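Local structure of 4-alpha-glucanotransferase (Aquifex aeolicus, 1TZ7) at residues H391-N396 with S448-A453. The protein is a bacterial amylomaltase, also called disproportionating enzyme or D-enzyme, built round a parallel eight-stranded beta/alpha barrel of the kind found in alpha-amylase relatives. Numbering follows the deposited sequence.
Sequences HNVEEN and SRAKFA
Glu395 and Arg449 meet in a salt bridge at the protein surface that shows how one carboxylate oxygen can accept from two nitrogens, NE and NH2, of a guanidinium met side-on. Glu395 OE1 lies 2.9 Å from Arg449 NE and 3.3 Å from Arg449 NH2, close to the guanidinium plane. The carboxylate itself is turned 66° from that plane, and NE reaches OE1 on its anti side, from out of the carboxylate plane. Bends at chi2 of Glu395 (89°) and at chi2 and chi3 of Arg449 let the two chains run alongside each other. Beneath the ion pair the backbones touch: Glu395 CA directs a C-H at Arg449 O over 3.3 Å.

A backbone hydrogen bond follows, from Lys451 N to Glu395 O at 2.8 Å. CB and CG of Lys451 pack against the same carbonyl oxygen, and the rest of the side chain runs out extended beside Asn396. There Lys451 NZ meets Asn396 OD1 at 2.9 Å, nearly in line with the C=O bond, while Asn396 ND2 is held by Lys370 O.

These bonds join the approaches to two neighbouring parallel strands, 397-400 and 452-456, the seventh and eighth in chain order of the beta/alpha barrel. Lys451 also pairs through its backbone with Leu23, where the eighth strand closes against the first. On the buried side Val393 CG1, anti to the backbone N (chi1 179°), touches Ala450 CB at 3.7 Å.

Between the two backbones a water donates to Val393 O and accepts from Arg449 N, 2.9 Å from each. Further out, Glu394 turns away from this interface to a salt bridge with Arg375.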
ATOM      1  N   HIS A 391       3.429 -22.099  16.327  1.00 20.36           N
ATOM      2  CA  HIS A 391       3.995 -22.207  17.669  1.00 18.61           C
ATOM      3  C   HIS A 391       5.272 -21.385  17.870  1.00 26.34           C
ATOM      4  O   HIS A 391       5.769 -21.275  18.993  1.00 22.62           O
ATOM      5  CB  HIS A 391       4.212 -23.676  18.054  1.00 20.39           C
ATOM      6  CG  HIS A 391       5.445 -24.309  17.476  1.00 22.03           C
ATOM      7  ND1 HIS A 391       5.387 -25.352  16.580  1.00 24.74           N
ATOM      8  CD2 HIS A 391       6.761 -24.095  17.717  1.00 26.01           C
ATOM      9  CE1 HIS A 391       6.614 -25.736  16.274  1.00 26.12           C
ATOM     10  NE2 HIS A 391       7.464 -24.988  16.949  1.00 19.46           N
ATOM     11  N   ASN A 392       5.782 -20.801  16.787  1.00 22.06           N
ATOM     12  CA  ASN A 392       6.971 -19.949  16.847  1.00 24.66           C
ATOM     13  C   ASN A 392       6.639 -18.452  16.717  1.00 26.02           C
ATOM     14  O   ASN A 392       7.524 -17.611  16.817  1.00 23.38           O
ATOM     15  CB  ASN A 392       7.973 -20.363  15.744  1.00 26.43           C
ATOM     16  CG  ASN A 392       8.804 -21.568  16.136  1.00 23.54           C
ATOM     17  OD1 ASN A 392       9.137 -21.746  17.299  1.00 25.89           O
ATOM     18  ND2 ASN A 392       9.147 -22.412  15.152  1.00 22.14           N
ATOM     19  N   VAL A 393       5.360 -18.131  16.497  1.00 22.58           N
ATOM     20  CA  VAL A 393       4.943 -16.742  16.324  1.00 25.35           C
ATOM     21  C   VAL A 393       4.607 -16.108  17.681  1.00 28.80           C
ATOM     22  O   VAL A 393       3.627 -16.489  18.339  1.00 31.79           O
ATOM     23  CB  VAL A 393       3.713 -16.624  15.375  1.00 27.14           C
ATOM     24  CG1 VAL A 393       3.290 -15.168  15.226  1.00 34.01           C
ATOM     25  CG2 VAL A 393       4.027 -17.222  14.013  1.00 29.13           C
ATOM     26  N   GLU A 394       5.428 -15.141  18.088  1.00 29.20           N
ATOM     27  CA  GLU A 394       5.250 -14.439  19.359  1.00 30.39           C
ATOM     28  C   GLU A 394       4.088 -13.461  19.263  1.00 26.34           C
ATOM     29  O   GLU A 394       3.573 -13.199  18.177  1.00 30.10           O
ATOM     30  CB  GLU A 394       6.537 -13.667  19.730  1.00 34.75           C
ATOM     31  CG  GLU A 394       7.805 -14.515  19.722  1.00 49.45           C
ATOM     32  CD  GLU A 394       8.609 -14.370  18.435  1.00 43.60           C
ATOM     33  OE1 GLU A 394       7.995 -14.282  17.358  1.00 42.73           O
ATOM     34  OE2 GLU A 394       9.859 -14.352  18.510  1.00 63.18           O
ATOM     35  N   GLU A 395       3.691 -12.913  20.407  1.00 29.09           N
ATOM     36  CA  GLU A 395       2.495 -12.060  20.494  1.00 27.87           C
ATOM     37  C   GLU A 395       2.620 -10.816  19.623  1.00 26.17           C
ATOM     38  O   GLU A 395       1.667 -10.438  18.921  1.00 25.73           O
ATOM     39  CB  GLU A 395       2.239 -11.643  21.941  1.00 26.86           C
ATOM     40  CG  GLU A 395       1.514 -12.697  22.782  1.00 54.96           C
ATOM     41  CD  GLU A 395       2.465 -13.678  23.467  1.00 73.90           C
ATOM     42  OE1 GLU A 395       1.982 -14.492  24.297  1.00 55.45           O
ATOM     43  OE2 GLU A 395       3.687 -13.641  23.178  1.00 55.47           O
ATOM     44  N   ASN A 396       3.784 -10.169  19.670  1.00 29.43           N
ATOM     45  CA  ASN A 396       3.982  -8.914  18.950  1.00 31.78           C
ATOM     46  C   ASN A 396       4.301  -9.158  17.477  1.00 30.21           C
ATOM     47  O   ASN A 396       5.426  -8.928  17.015  1.00 28.67           O
ATOM     48  CB  ASN A 396       5.075  -8.068  19.609  1.00 29.06           C
ATOM     49  CG  ASN A 396       4.966  -6.595  19.246  1.00 39.87           C
ATOM     50  OD1 ASN A 396       3.889  -6.110  18.896  1.00 29.89           O
ATOM     51  ND2 ASN A 396       6.076  -5.883  19.325  1.00 33.13           N
ATOM     52  N   SER A 448      -3.010 -18.997  16.898  1.00 20.52           N
ATOM     53  CA  SER A 448      -1.716 -18.470  17.334  1.00 24.78           C
ATOM     54  C   SER A 448      -1.902 -17.361  18.350  1.00 26.33           C
ATOM     55  O   SER A 448      -3.010 -16.865  18.544  1.00 24.95           O
ATOM     56  CB  SER A 448      -0.944 -17.932  16.141  1.00 25.40           C
ATOM     57  OG  SER A 448      -1.482 -16.699  15.723  1.00 28.00           O
ATOM     58  N   ARG A 449      -0.813 -16.969  18.995  1.00 24.91           N
ATOM     59  CA  ARG A 449      -0.852 -15.879  19.962  1.00 25.66           C
ATOM     60  C   ARG A 449      -0.497 -14.536  19.333  1.00 22.82           C
ATOM     61  O   ARG A 449      -0.477 -13.523  20.014  1.00 26.27           O
ATOM     62  CB  ARG A 449       0.068 -16.186  21.144  1.00 26.35           C
ATOM     63  CG  ARG A 449      -0.450 -17.382  21.983  1.00 32.87           C
ATOM     64  CD  ARG A 449      -0.584 -17.182  23.522  1.00 53.45           C
ATOM     65  NE  ARG A 449      -0.547 -15.854  24.000  1.00 44.47           N
ATOM     66  CZ  ARG A 449      -1.515 -15.159  24.612  1.00 44.22           C
ATOM     67  NH1 ARG A 449      -2.794 -15.544  24.698  1.00 32.43           N
ATOM     68  NH2 ARG A 449      -1.180 -13.985  25.049  1.00 34.77           N
ATOM     69  N   ALA A 450      -0.223 -14.528  18.027  1.00 23.21           N
ATOM     70  CA  ALA A 450      -0.034 -13.251  17.304  1.00 24.98           C
ATOM     71  C   ALA A 450      -1.192 -12.318  17.624  1.00 31.24           C
ATOM     72  O   ALA A 450      -2.352 -12.715  17.533  1.00 27.89           O
ATOM     73  CB  ALA A 450       0.042 -13.488  15.837  1.00 26.00           C
ATOM     74  N   LYS A 451      -0.884 -11.078  17.998  1.00 28.80           N
ATOM     75  CA  LYS A 451      -1.925 -10.146  18.422  1.00 31.94           C
ATOM     76  C   LYS A 451      -2.846  -9.750  17.256  1.00 29.42           C
ATOM     77  O   LYS A 451      -4.029  -9.553  17.449  1.00 26.09           O
ATOM     78  CB  LYS A 451      -1.323  -8.902  19.088  1.00 28.98           C
ATOM     79  CG  LYS A 451      -0.538  -7.988  18.168  1.00 27.96           C
ATOM     80  CD  LYS A 451       0.053  -6.789  18.958  1.00 33.19           C
ATOM     81  CE  LYS A 451       0.723  -5.774  18.028  1.00 35.71           C
ATOM     82  NZ  LYS A 451       1.342  -4.640  18.785  1.00 33.87           N
ATOM     83  N   PHE A 452      -2.280  -9.644  16.049  1.00 26.41           N
ATOM     84  CA  PHE A 452      -3.085  -9.404  14.824  1.00 24.08           C
ATOM     85  C   PHE A 452      -2.993 -10.616  13.893  1.00 28.10           C
ATOM     86  O   PHE A 452      -1.904 -11.012  13.497  1.00 28.64           O
ATOM     87  CB  PHE A 452      -2.576  -8.168  14.059  1.00 28.16           C
ATOM     88  CG  PHE A 452      -2.656  -6.860  14.843  1.00 29.62           C
ATOM     89  CD1 PHE A 452      -3.383  -6.763  16.021  1.00 30.21           C
ATOM     90  CD2 PHE A 452      -1.999  -5.728  14.376  1.00 34.72           C
ATOM     91  CE1 PHE A 452      -3.440  -5.560  16.715  1.00 33.68           C
ATOM     92  CE2 PHE A 452      -2.061  -4.533  15.075  1.00 34.32           C
ATOM     93  CZ  PHE A 452      -2.778  -4.454  16.236  1.00 31.07           C
ATOM     94  N   ALA A 453      -4.144 -11.187  13.546  1.00 23.48           N
ATOM     95  CA  ALA A 453      -4.220 -12.238  12.539  1.00 23.46           C
ATOM     96  C   ALA A 453      -4.959 -11.714  11.320  1.00 30.86           C
ATOM     97  O   ALA A 453      -6.088 -11.252  11.430  1.00 27.44           O
ATOM     98  CB  ALA A 453      -4.924 -13.437  13.095  1.00 25.83           C
TER
HETATM   99  O   HOH W   1       1.633 -18.524  18.619  1.00 41.26           O